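Side-chain contacts in ribokinase (Giardia lamblia, PDB 6WHJ), which probably catalyses the ATP- and magnesium-dependent phosphorylation of D-ribose at O-5, giving D-ribose 5-phosphate and ADP: residues Gly53-Asp58 and Ile277-Val282; Val65-Lys70 and Gly121-Ser126; Ala221-Met226 and Arg246-Lys251; Gly273-Gly278 and Ala326-Arg331. All blocks are in the same frame, centred on the assembly; numbering follows the deposited sequence.

Contact 1 (Gly53-Asp58 and Ile277-Val282)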
loop_
_atom_site.group_PDB
_atom_site.type_symbol
_atom_site.label_atom_id
_atom_site.label_comp_id
_atom_site.label_asym_id
_atom_site.label_seq_id
_atom_site.Cartn_x
_atom_site.Cartn_y
_atom_site.Cartn_z
ATOM N N GLY B 53 -20.080 -17.221 -8.717
ATOM C CA GLY B 53 -19.803 -18.633 -8.537
ATOM C C GLY B 53 -20.277 -19.184 -7.207
ATOM O O GLY B 53 -20.722 -20.331 -7.137
ATOM N N LYS B 54 -20.221 -18.377 -6.142
ATOM C CA LYS B 54 -20.618 -18.886 -4.830
ATOM C C LYS B 54 -22.126 -18.867 -4.616
ATOM O O LYS B 54 -22.654 -19.706 -3.878
ATOM C CB LYS B 54 -19.944 -18.091 -3.714
ATOM C CG LYS B 54 -18.442 -18.279 -3.625
ATOM C CD LYS B 54 -17.948 -17.716 -2.302
ATOM C CE LYS B 54 -16.488 -18.016 -2.050
ATOM N NZ LYS B 54 -15.965 -17.063 -1.028
ATOM N N VAL B 55 -22.834 -17.931 -5.241
ATOM C CA VAL B 55 -24.273 -17.841 -5.060
ATOM C C VAL B 55 -25.000 -18.672 -6.110
ATOM O O VAL B 55 -26.167 -19.038 -5.906
ATOM C CB VAL B 55 -24.691 -16.356 -5.084
ATOM C CG1 VAL B 55 -26.187 -16.196 -5.019
ATOM C CG2 VAL B 55 -24.048 -15.603 -3.915
ATOM N N LEU B 56 -24.324 -19.029 -7.193
ATOM C CA LEU B 56 -24.901 -19.891 -8.206
ATOM C C LEU B 56 -25.084 -21.301 -7.664
ATOM O O LEU B 56 -24.306 -21.777 -6.833
ATOM C CB LEU B 56 -23.992 -19.932 -9.429
ATOM C CG LEU B 56 -24.217 -18.863 -10.487
ATOM C CD1 LEU B 56 -23.144 -19.005 -11.541
ATOM C CD2 LEU B 56 -25.611 -18.988 -11.085
ATOM N N ARG B 57 -26.135 -21.967 -8.143
ATOM C CA ARG B 57 -26.319 -23.384 -7.847
ATOM C C ARG B 57 -25.166 -24.207 -8.417
ATOM O O ARG B 57 -24.498 -24.954 -7.692
ATOM C CB ARG B 57 -27.662 -23.857 -8.402
ATOM N N ASP B 58 -24.915 -24.067 -9.719
ATOM C CA ASP B 58 -23.765 -24.657 -10.393
ATOM C C ASP B 58 -22.820 -23.532 -10.798
ATOM O O ASP B 58 -23.197 -22.675 -11.617
ATOM C CB ASP B 58 -24.203 -25.474 -11.618
ATOM C CG ASP B 58 -23.069 -25.730 -12.610
ATOM O OD1 ASP B 58 -21.906 -25.918 -12.180
ATOM O OD2 ASP B 58 -23.360 -25.803 -13.825
ATOM N N ILE B 277 -23.806 -6.960 -6.447
ATOM C CA ILE B 277 -23.878 -6.992 -7.904
ATOM C C ILE B 277 -23.863 -8.432 -8.402
ATOM O O ILE B 277 -24.672 -8.815 -9.257
ATOM C CB ILE B 277 -22.738 -6.158 -8.520
ATOM C CG1 ILE B 277 -22.926 -4.673 -8.208
ATOM C CG2 ILE B 277 -22.652 -6.394 -10.023
ATOM C CD1 ILE B 277 -24.158 -4.095 -8.827
ATOM N N GLY B 278 -22.990 -9.266 -7.828
ATOM C CA GLY B 278 -22.923 -10.656 -8.255
ATOM C C GLY B 278 -24.221 -11.409 -8.019
ATOM O O GLY B 278 -24.720 -12.101 -8.912
ATOM N N SER B 279 -24.780 -11.293 -6.804
ATOM C CA SER B 279 -26.027 -11.982 -6.492
ATOM C C SER B 279 -27.175 -11.471 -7.352
ATOM O O SER B 279 -27.978 -12.264 -7.859
ATOM C CB SER B 279 -26.362 -11.816 -5.015
ATOM O OG SER B 279 -25.268 -12.222 -4.229
ATOM N N PHE B 280 -27.239 -10.150 -7.559
ATOM C CA PHE B 280 -28.250 -9.570 -8.436
ATOM C C PHE B 280 -28.195 -10.209 -9.818
ATOM O O PHE B 280 -29.233 -10.548 -10.398
ATOM C CB PHE B 280 -28.036 -8.056 -8.532
ATOM C CG PHE B 280 -28.973 -7.367 -9.471
ATOM C CD1 PHE B 280 -30.324 -7.253 -9.172
ATOM C CD2 PHE B 280 -28.515 -6.886 -10.698
ATOM C CE1 PHE B 280 -31.199 -6.620 -10.053
ATOM C CE2 PHE B 280 -29.383 -6.256 -11.593
ATOM C CZ PHE B 280 -30.732 -6.125 -11.267
ATOM N N CYS B 281 -26.986 -10.409 -10.351
ATOM C CA CYS B 281 -26.855 -11.021 -11.668
ATOM C C CYS B 281 -27.260 -12.489 -11.645
ATOM O O CYS B 281 -27.892 -12.973 -12.593
ATOM C CB CYS B 281 -25.427 -10.866 -12.184
ATOM S SG CYS B 281 -25.028 -9.169 -12.637
ATOM N N VAL B 282 -26.899 -13.218 -10.585
ATOM C CA VAL B 282 -27.288 -14.625 -10.498
ATOM C C VAL B 282 -28.804 -14.759 -10.549
ATOM O O VAL B 282 -29.349 -15.502 -11.373
ATOM C CB VAL B 282 -26.699 -15.278 -9.233
ATOM C CG1 VAL B 282 -27.399 -16.597 -8.938
ATOM C CG2 VAL B 282 -25.214 -15.508 -9.420
#

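Contact 2 (Val65-Lys70 and Gly121-Ser126)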
loop_
_atom_site.group_PDB
_atom_site.type_symbol
_atom_site.label_atom_id
_atom_site.label_comp_id
_atom_site.label_asym_id
_atom_site.label_seq_id
_atom_site.Cartn_x
_atom_site.Cartn_y
_atom_site.Cartn_z
ATOM N N VAL B 65 -13.568 -12.932 -17.310
ATOM C CA VAL B 65 -12.666 -12.515 -18.372
ATOM C C VAL B 65 -11.779 -11.423 -17.803
ATOM O O VAL B 65 -12.277 -10.356 -17.423
ATOM C CB VAL B 65 -13.432 -12.002 -19.600
ATOM C CG1 VAL B 65 -12.453 -11.650 -20.720
ATOM C CG2 VAL B 65 -14.479 -13.016 -20.046
ATOM N N GLY B 66 -10.474 -11.686 -17.737
ATOM C CA GLY B 66 -9.525 -10.734 -17.185
ATOM C C GLY B 66 -8.107 -11.091 -17.567
ATOM O O GLY B 66 -7.841 -12.164 -18.107
ATOM N N ALA B 67 -7.186 -10.176 -17.262
ATOM C CA ALA B 67 -5.773 -10.341 -17.580
ATOM C C ALA B 67 -4.925 -10.092 -16.337
ATOM O O ALA B 67 -5.178 -9.151 -15.577
ATOM C CB ALA B 67 -5.335 -9.401 -18.705
ATOM N N VAL B 68 -3.942 -10.972 -16.123
ATOM C CA VAL B 68 -2.997 -10.902 -15.017
ATOM C C VAL B 68 -1.593 -11.122 -15.577
ATOM O O VAL B 68 -1.410 -11.544 -16.723
ATOM C CB VAL B 68 -3.307 -11.936 -13.917
ATOM C CG1 VAL B 68 -4.711 -11.718 -13.355
ATOM C CG2 VAL B 68 -3.128 -13.370 -14.452
ATOM N N GLY B 69 -0.591 -10.844 -14.746
ATOM C CA GLY B 69 0.783 -10.963 -15.179
ATOM C C GLY B 69 1.286 -12.390 -15.136
ATOM O O GLY B 69 0.631 -13.305 -14.645
ATOM N N LYS B 70 2.464 -12.594 -15.726
ATOM C CA LYS B 70 3.151 -13.880 -15.635
ATOM C C LYS B 70 4.054 -13.850 -14.405
ATOM O O LYS B 70 5.280 -13.898 -14.483
ATOM C CB LYS B 70 3.924 -14.172 -16.912
ATOM C CG LYS B 70 3.015 -14.576 -18.049
ATOM C CD LYS B 70 3.761 -14.746 -19.365
ATOM C CE LYS B 70 2.804 -15.229 -20.461
ATOM N NZ LYS B 70 3.514 -15.535 -21.718
ATOM N N GLY B 121 -4.661 -3.332 -17.576
ATOM C CA GLY B 121 -4.614 -2.426 -18.706
ATOM C C GLY B 121 -4.368 -3.095 -20.052
ATOM O O GLY B 121 -4.480 -2.414 -21.079
ATOM N N MET B 122 -4.038 -4.393 -20.081
ATOM C CA MET B 122 -3.856 -5.106 -21.343
ATOM C C MET B 122 -5.101 -5.851 -21.811
ATOM O O MET B 122 -5.084 -6.409 -22.917
ATOM C CB MET B 122 -2.707 -6.120 -21.263
ATOM C CG MET B 122 -1.327 -5.548 -21.505
ATOM S SD MET B 122 -0.662 -4.636 -20.113
ATOM C CE MET B 122 1.012 -4.385 -20.724
ATOM N N LEU B 123 -6.155 -5.906 -20.997
ATOM C CA LEU B 123 -7.372 -6.641 -21.339
ATOM C C LEU B 123 -8.097 -5.875 -22.437
ATOM O O LEU B 123 -8.726 -4.849 -22.180
ATOM C CB LEU B 123 -8.255 -6.819 -20.106
ATOM C CG LEU B 123 -9.507 -7.694 -20.235
ATOM C CD1 LEU B 123 -9.106 -9.102 -20.564
ATOM C CD2 LEU B 123 -10.325 -7.683 -18.967
ATOM N N LYS B 124 -7.999 -6.377 -23.664
ATOM C CA LYS B 124 -8.636 -5.882 -24.876
ATOM C C LYS B 124 -9.391 -7.047 -25.490
ATOM O O LYS B 124 -9.124 -8.205 -25.155
ATOM C CB LYS B 124 -7.638 -5.377 -25.935
ATOM C CG LYS B 124 -6.433 -4.575 -25.527
ATOM C CD LYS B 124 -5.635 -4.291 -26.789
ATOM C CE LYS B 124 -4.720 -3.104 -26.652
ATOM N NZ LYS B 124 -3.896 -3.211 -25.418
ATOM N N PRO B 125 -10.337 -6.782 -26.397
ATOM C CA PRO B 125 -10.947 -7.898 -27.134
ATOM C C PRO B 125 -9.929 -8.805 -27.809
ATOM O O PRO B 125 -10.049 -10.033 -27.716
ATOM C CB PRO B 125 -11.831 -7.184 -28.171
ATOM C CG PRO B 125 -12.198 -5.890 -27.504
ATOM C CD PRO B 125 -10.981 -5.491 -26.709
ATOM N N SER B 126 -8.898 -8.230 -28.440
ATOM C CA SER B 126 -7.920 -9.035 -29.173
ATOM C C SER B 126 -7.191 -10.028 -28.264
ATOM O O SER B 126 -6.711 -11.066 -28.738
ATOM C CB SER B 126 -6.939 -8.116 -29.911
ATOM O OG SER B 126 -6.033 -7.478 -29.019
#

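Contact 3 (Ala221-Met226 and Arg246-Lys251)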
loop_
_atom_site.group_PDB
_atom_site.type_symbol
_atom_site.label_atom_id
_atom_site.label_comp_id
_atom_site.label_asym_id
_atom_site.label_seq_id
_atom_site.Cartn_x
_atom_site.Cartn_y
_atom_site.Cartn_z
ATOM N N ALA B 221 -34.051 13.530 -12.400
ATOM C CA ALA B 221 -33.104 14.215 -13.266
ATOM C C ALA B 221 -31.886 13.350 -13.541
ATOM O O ALA B 221 -31.353 13.366 -14.656
ATOM C CB ALA B 221 -32.684 15.544 -12.641
ATOM N N LEU B 222 -31.443 12.562 -12.554
ATOM C CA LEU B 222 -30.284 11.698 -12.783
ATOM C C LEU B 222 -30.617 10.570 -13.755
ATOM O O LEU B 222 -29.849 10.294 -14.681
ATOM C CB LEU B 222 -29.766 11.139 -11.461
ATOM C CG LEU B 222 -29.182 12.169 -10.490
ATOM C CD1 LEU B 222 -28.953 11.546 -9.114
ATOM C CD2 LEU B 222 -27.910 12.788 -11.035
ATOM N N VAL B 223 -31.767 9.913 -13.567
ATOM C CA VAL B 223 -32.208 8.884 -14.508
ATOM C C VAL B 223 -32.425 9.497 -15.882
ATOM O O VAL B 223 -32.115 8.885 -16.913
ATOM C CB VAL B 223 -33.485 8.190 -13.994
ATOM C CG1 VAL B 223 -34.021 7.224 -15.032
ATOM C CG2 VAL B 223 -33.219 7.474 -12.672
ATOM N N GLU B 224 -32.943 10.727 -15.912
ATOM C CA GLU B 224 -33.178 11.443 -17.163
ATOM C C GLU B 224 -31.888 11.618 -17.947
ATOM O O GLU B 224 -31.818 11.310 -19.142
ATOM C CB GLU B 224 -33.749 12.816 -16.829
ATOM C CG GLU B 224 -34.979 13.263 -17.524
ATOM C CD GLU B 224 -35.473 14.548 -16.893
ATOM O OE1 GLU B 224 -34.622 15.342 -16.440
ATOM O OE2 GLU B 224 -36.699 14.766 -16.830
ATOM N N LYS B 225 -30.851 12.122 -17.276
ATOM C CA LYS B 225 -29.571 12.371 -17.924
ATOM C C LYS B 225 -28.929 11.071 -18.389
ATOM O O LYS B 225 -28.387 11.001 -19.497
ATOM C CB LYS B 225 -28.645 13.117 -16.960
ATOM C CG LYS B 225 -27.235 13.312 -17.455
ATOM C CD LYS B 225 -27.154 14.350 -18.555
ATOM C CE LYS B 225 -25.752 14.397 -19.139
ATOM N NZ LYS B 225 -25.660 15.382 -20.248
ATOM N N MET B 226 -29.018 10.023 -17.567
ATOM C CA MET B 226 -28.401 8.749 -17.918
ATOM C C MET B 226 -29.030 8.155 -19.169
ATOM O O MET B 226 -28.345 7.534 -19.989
ATOM C CB MET B 226 -28.546 7.772 -16.755
ATOM C CG MET B 226 -27.241 7.341 -16.173
ATOM S SD MET B 226 -26.724 8.471 -14.889
ATOM C CE MET B 226 -27.745 7.855 -13.543
ATOM N N ARG B 246 -32.714 1.213 -5.056
ATOM C CA ARG B 246 -33.822 1.894 -5.714
ATOM C C ARG B 246 -33.742 1.593 -7.198
ATOM O O ARG B 246 -32.737 1.917 -7.838
ATOM C CB ARG B 246 -33.759 3.398 -5.467
ATOM C CG ARG B 246 -34.784 3.891 -4.488
ATOM C CD ARG B 246 -36.124 3.993 -5.161
ATOM N NE ARG B 246 -36.133 5.035 -6.180
ATOM C CZ ARG B 246 -36.665 6.242 -6.014
ATOM N NH1 ARG B 246 -37.231 6.566 -4.859
ATOM N NH2 ARG B 246 -36.640 7.127 -7.006
ATOM N N ILE B 247 -34.784 0.968 -7.734
ATOM C CA ILE B 247 -34.867 0.652 -9.155
ATOM C C ILE B 247 -35.791 1.671 -9.803
ATOM O O ILE B 247 -36.948 1.817 -9.393
ATOM C CB ILE B 247 -35.378 -0.777 -9.381
ATOM C CG1 ILE B 247 -34.450 -1.776 -8.701
ATOM C CG2 ILE B 247 -35.476 -1.076 -10.868
ATOM C CD1 ILE B 247 -35.054 -3.137 -8.541
ATOM N N VAL B 248 -35.292 2.367 -10.816
ATOM C CA VAL B 248 -36.083 3.327 -11.572
ATOM C C VAL B 248 -36.078 2.900 -13.025
ATOM O O VAL B 248 -35.011 2.651 -13.596
ATOM C CB VAL B 248 -35.552 4.764 -11.425
ATOM C CG1 VAL B 248 -36.462 5.741 -12.153
ATOM C CG2 VAL B 248 -35.437 5.141 -9.957
ATOM N N GLN B 249 -37.269 2.811 -13.617
ATOM C CA GLN B 249 -37.400 2.530 -15.039
ATOM C C GLN B 249 -37.171 3.806 -15.835
ATOM O O GLN B 249 -37.626 4.881 -15.439
ATOM C CB GLN B 249 -38.795 1.997 -15.352
ATOM C CG GLN B 249 -38.905 1.364 -16.724
ATOM C CD GLN B 249 -40.150 0.526 -16.870
ATOM O OE1 GLN B 249 -41.000 0.498 -15.982
ATOM N NE2 GLN B 249 -40.238 -0.211 -17.968
ATOM N N THR B 250 -36.476 3.694 -16.964
ATOM C CA THR B 250 -36.344 4.850 -17.845
ATOM C C THR B 250 -37.680 5.172 -18.525
ATOM O O THR B 250 -38.583 4.338 -18.610
ATOM C CB THR B 250 -35.260 4.611 -18.898
ATOM O OG1 THR B 250 -35.595 3.469 -19.693
ATOM C CG2 THR B 250 -33.898 4.376 -18.235
ATOM N N LYS B 251 -37.812 6.431 -18.956
ATOM C CA LYS B 251 -38.962 6.951 -19.709
ATOM C C LYS B 251 -40.218 7.107 -18.857
ATOM O O LYS B 251 -40.844 8.170 -18.883
ATOM C CB LYS B 251 -39.309 6.073 -20.924
ATOM C CG LYS B 251 -38.142 5.717 -21.854
ATOM C CD LYS B 251 -37.389 6.941 -22.355
ATOM C CE LYS B 251 -36.121 6.522 -23.097
ATOM N NZ LYS B 251 -34.998 7.484 -22.888
#

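Contact 4 (Gly273-Gly278 and Ala326-Arg331)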
loop_
_atom_site.group_PDB
_atom_site.type_symbol
_atom_site.label_atom_id
_atom_site.label_comp_id
_atom_site.label_asym_id
_atom_site.label_seq_id
_atom_site.Cartn_x
_atom_site.Cartn_y
_atom_site.Cartn_z
ATOM N N GLY B 273 -20.690 -4.419 -1.907
ATOM C CA GLY B 273 -21.264 -3.972 -3.161
ATOM C C GLY B 273 -21.055 -4.991 -4.261
ATOM O O GLY B 273 -21.951 -5.241 -5.073
ATOM N N ASP B 274 -19.874 -5.607 -4.295
ATOM C CA ASP B 274 -19.612 -6.603 -5.320
ATOM C C ASP B 274 -20.450 -7.853 -5.094
ATOM O O ASP B 274 -20.989 -8.430 -6.046
ATOM C CB ASP B 274 -18.118 -6.913 -5.374
ATOM C CG ASP B 274 -17.308 -5.720 -5.862
ATOM O OD1 ASP B 274 -17.881 -4.901 -6.619
ATOM O OD2 ASP B 274 -16.113 -5.591 -5.499
ATOM N N CYS B 275 -20.615 -8.253 -3.839
ATOM C CA CYS B 275 -21.493 -9.376 -3.550
ATOM C C CYS B 275 -22.919 -9.058 -3.971
ATOM O O CYS B 275 -23.618 -9.919 -4.515
ATOM C CB CYS B 275 -21.413 -9.720 -2.061
ATOM S SG CYS B 275 -22.665 -10.867 -1.487
ATOM N N PHE B 276 -23.350 -7.807 -3.777
ATOM C CA PHE B 276 -24.684 -7.411 -4.217
ATOM C C PHE B 276 -24.797 -7.491 -5.731
ATOM O O PHE B 276 -25.779 -8.018 -6.264
ATOM C CB PHE B 276 -25.022 -6.003 -3.725
ATOM C CG PHE B 276 -26.400 -5.533 -4.126
ATOM C CD1 PHE B 276 -26.623 -4.945 -5.366
ATOM C CD2 PHE B 276 -27.470 -5.678 -3.266
ATOM C CE1 PHE B 276 -27.887 -4.519 -5.732
ATOM C CE2 PHE B 276 -28.736 -5.249 -3.626
ATOM C CZ PHE B 276 -28.947 -4.673 -4.863
ATOM N N ILE B 277 -23.806 -6.960 -6.447
ATOM C CA ILE B 277 -23.878 -6.992 -7.904
ATOM C C ILE B 277 -23.863 -8.432 -8.402
ATOM O O ILE B 277 -24.672 -8.815 -9.257
ATOM C CB ILE B 277 -22.738 -6.158 -8.520
ATOM C CG1 ILE B 277 -22.926 -4.673 -8.208
ATOM C CG2 ILE B 277 -22.652 -6.394 -10.023
ATOM C CD1 ILE B 277 -24.158 -4.095 -8.827
ATOM N N GLY B 278 -22.990 -9.266 -7.828
ATOM C CA GLY B 278 -22.923 -10.656 -8.255
ATOM C C GLY B 278 -24.221 -11.409 -8.019
ATOM O O GLY B 278 -24.720 -12.101 -8.912
ATOM N N ALA B 326 -14.565 -13.816 0.822
ATOM C CA ALA B 326 -14.738 -14.904 1.776
ATOM C C ALA B 326 -16.070 -14.795 2.503
ATOM O O ALA B 326 -16.596 -15.808 2.982
ATOM C CB ALA B 326 -13.593 -14.917 2.785
ATOM N N SER B 327 -16.641 -13.598 2.567
ATOM C CA SER B 327 -17.910 -13.374 3.240
ATOM C C SER B 327 -19.103 -13.524 2.311
ATOM O O SER B 327 -20.243 -13.374 2.761
ATOM C CB SER B 327 -17.922 -11.985 3.882
ATOM O OG SER B 327 -17.323 -11.027 3.028
ATOM N N VAL B 328 -18.881 -13.787 1.032
ATOM C CA VAL B 328 -20.025 -14.079 0.166
ATOM C C VAL B 328 -20.611 -15.424 0.586
ATOM O O VAL B 328 -19.859 -16.403 0.734
ATOM C CB VAL B 328 -19.597 -14.077 -1.303
ATOM C CG1 VAL B 328 -20.759 -14.450 -2.209
ATOM C CG2 VAL B 328 -19.086 -12.702 -1.678
ATOM N N PRO B 329 -21.907 -15.515 0.860
ATOM C CA PRO B 329 -22.468 -16.765 1.386
ATOM C C PRO B 329 -22.721 -17.799 0.291
ATOM O O PRO B 329 -22.770 -17.497 -0.903
ATOM C CB PRO B 329 -23.783 -16.312 2.037
ATOM C CG PRO B 329 -24.173 -15.074 1.280
ATOM C CD PRO B 329 -22.899 -14.425 0.800
ATOM N N ARG B 330 -22.925 -19.040 0.735
ATOM C CA ARG B 330 -23.351 -20.111 -0.154
ATOM C C ARG B 330 -24.836 -19.954 -0.475
ATOM O O ARG B 330 -25.602 -19.378 0.303
ATOM C CB ARG B 330 -23.077 -21.478 0.476
ATOM N N ARG B 331 -25.240 -20.476 -1.637
ATOM C CA ARG B 331 -26.623 -20.329 -2.089
ATOM C C ARG B 331 -27.640 -20.838 -1.066
ATOM O O ARG B 331 -28.682 -20.205 -0.853
ATOM C CB ARG B 331 -26.817 -21.048 -3.420
ATOM C CG ARG B 331 -28.232 -20.961 -3.969
ATOM C CD ARG B 331 -28.703 -19.525 -4.061
ATOM N NE ARG B 331 -30.019 -19.425 -4.681
ATOM C CZ ARG B 331 -30.203 -19.200 -5.980
ATOM N NH1 ARG B 331 -31.424 -19.118 -6.482
ATOM N NH2 ARG B 331 -29.163 -19.051 -6.783
#

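Contact 1 (Gly53-Asp58 and Ile277-Val282)
Val282 reaches from helix 272-287 to the end of helix 44-55 and meets both Val55 and Leu56. Its CB points toward that helix end and the residue that follows it, and carries two methyls. CG1, anti to the backbone N (chi1 164°), lies 3.7 Å from Leu56 CD2 and 4.1 Å from Val55 CG1. CG2 lies 3.7 Å from Leu56 CG, and Leu56 CD2 sits against both methyls, while only CG1 also reaches Val55. A branched valine suits the place because one short side chain can meet two neighbours. The same Val282 also touches Cys52, farther back on helix 44-55.

One turn earlier, Ser279 OG sits 3.6 Å from Val55 CG2. The hydroxyl has a polar partner in Cys275 O, which is consistent with its facing a methyl; serine is also small, in keeping with the 6.3 Å between the CA atoms of Val55 and Ser279. Leu56 is the first residue to leave helical geometry, and Val55 O is bound by the side chain of Arg331. Phe310 of helix 301-318 covers Val55 as well. The contact joins two helices of the alpha/beta core of the PfkB (ribokinase) fold; helix 272-287 carries the predicted catalytic Asp274 near its start.

Contact 2 (Val65-Lys70 and Gly121-Ser126)
Leu123 makes a buried apolar contact, set in the loop between strand 111-116 and helix 131-135 and pressed against strand 62-69 of the large sheet. This one side chain carries almost the whole contact. Its CB faces Ala67 CB at 4.1 Å, and the same two residues have the nearest CA atoms, 5.5 Å apart. Beyond CB the chain turns along the strand: CG is anti to the backbone N (chi1 -174°), which carries both methyls over Gly66. CD2 rests 3.6 Å from Gly66 CA and 3.7 Å from Val65 O, while CD1 lies 3.7 Å from Gly66 C and reaches Val65 CG1 at 4.2 Å.

The strand offers its small residues here. At Gly66 the leucine packs directly on main-chain atoms, and at Ala67 a single methyl meets the leucine's own CB. The large sheet, mostly parallel with helices on its faces, is the Rossmann-like core of the ribokinase fold; strand 62-69 runs between strands 9-12 and 91-93, and Val65 pairs through its backbone with Ile11 and Gly13. Leu123 is held from other directions by Ile12 of strand 9-12 and by Phe155 of helix 149-165, so that it lies at a joint between sheet, loop and helix. Val128 and Leu127, a little farther along the same loop, continue the apolar cover over Val65 and Ala67 respectively.

Contact 3 (Ala221-Met226 and Arg246-Lys251)
Val223 and Val248 meet methyl to methyl, one from a helix and one from a strand. Val223 CG2 is 3.7 Å from Val248 CG1 and 3.8 Å from Val248 CB, and Val223 CG1 touches the same Val248 CG1 at 4.1 Å. That strand methyl therefore sits against both branches of the helical valine, on which Tyr253 and Phe238 pack as well. With CG1 of Val248 anti to its backbone N (chi1 -176°), one methyl is turned to the helix, while the other, CG2, lies in plane at the edge of the Arg246 guanidinium. Beta-branched valine is at home in a strand, and on the helix it offers two methyls close to the backbone.

More loosely, Val223 CG1 is 4.3 Å from Thr250 CG2 and equally far from Gln249 O. Thr250 presents its methyl to the helix and gives its hydroxyl to Leu233 O, so its polar end is satisfied away from the valines.

Polar links farther out tie the same two elements together. Arg246 is salt-bridged to Asp216 at the beginning of the helix, and Lys251 NZ bonds to Ser227 OG near its other end. Strand 245-249 is antiparallel to strand 235-239, to which Val248 is bonded through Val236, and to strand 255-258. Helix 216-228 thus covers one face of this antiparallel end of the large sheet, whereas Ile247 packs against helix 301-318.

Contact 4 (Gly273-Gly278 and Ala326-Arg331)
Cys275 and Val328 form the close part of this contact, with Pro329 making a smaller contribution beside them. Val328 CG2 is 3.8 Å from Cys275 CB and 4.0 Å from its SG; Val328 CG1 lies 4.1 Å from the same sulfur. The thiol thus rests against both valine methyls, brought there by its torsion, which sets SG anti to the backbone N (chi1 169°). Cysteine suits this face of the helix, since its large, weakly polar sulfur can lie against apolar methyls. Val328 also packs on Lys54 and Val55 of helix 44-55, so the valine is wedged between two helices.

Pro329 adds little, its CD only grazing Cys275 SG at 4.2 Å; it packs chiefly on Ile317 and on Arg321, a predicted potassium ligand. Its rigid backbone suits an extended loop leading into helix 331-341, where Arg330 is the N-cap residue. The solvent side lies at the segment ends, with Ala326 and Gly273 exposed. Arg331 reaches away to salt bridges with Asp335 and Glu286, besides its bond to Val55 O.

Asp274, just before Cys275, is the predicted proton acceptor, its OD1 hydrogen-bonded to Gln48 NE2. Ser327, next to Val328, is another predicted potassium ligand. The packing therefore joins the probable monovalent-cation loop to the catalytic helix, where Gly273 and Asp274 end the GAGD signature of the PfkB family; in relatives this helix start forms the anion hole, and it probably does so here.

All four contacts are buried and mainly apolar, and none is a surface contact; contacts 1 and 4 lie deepest, near the centre of the chain. Their own centres are about 7 Å apart, they touch, and both use helix 272-287, sharing Ile277 and Gly278. Contact 1 sets helix against helix and admits one serine hydroxyl, contact 4 helix against loop beside the predicted active site. Contacts 2 and 3 lie farther out, 33 Å apart between centres, towards different ends of the large sheet. In contact 2 a loop leucine covers small strand residues, whereas in contact 3 branched residues face each other between a helix and a strand, with charged and polar links around them.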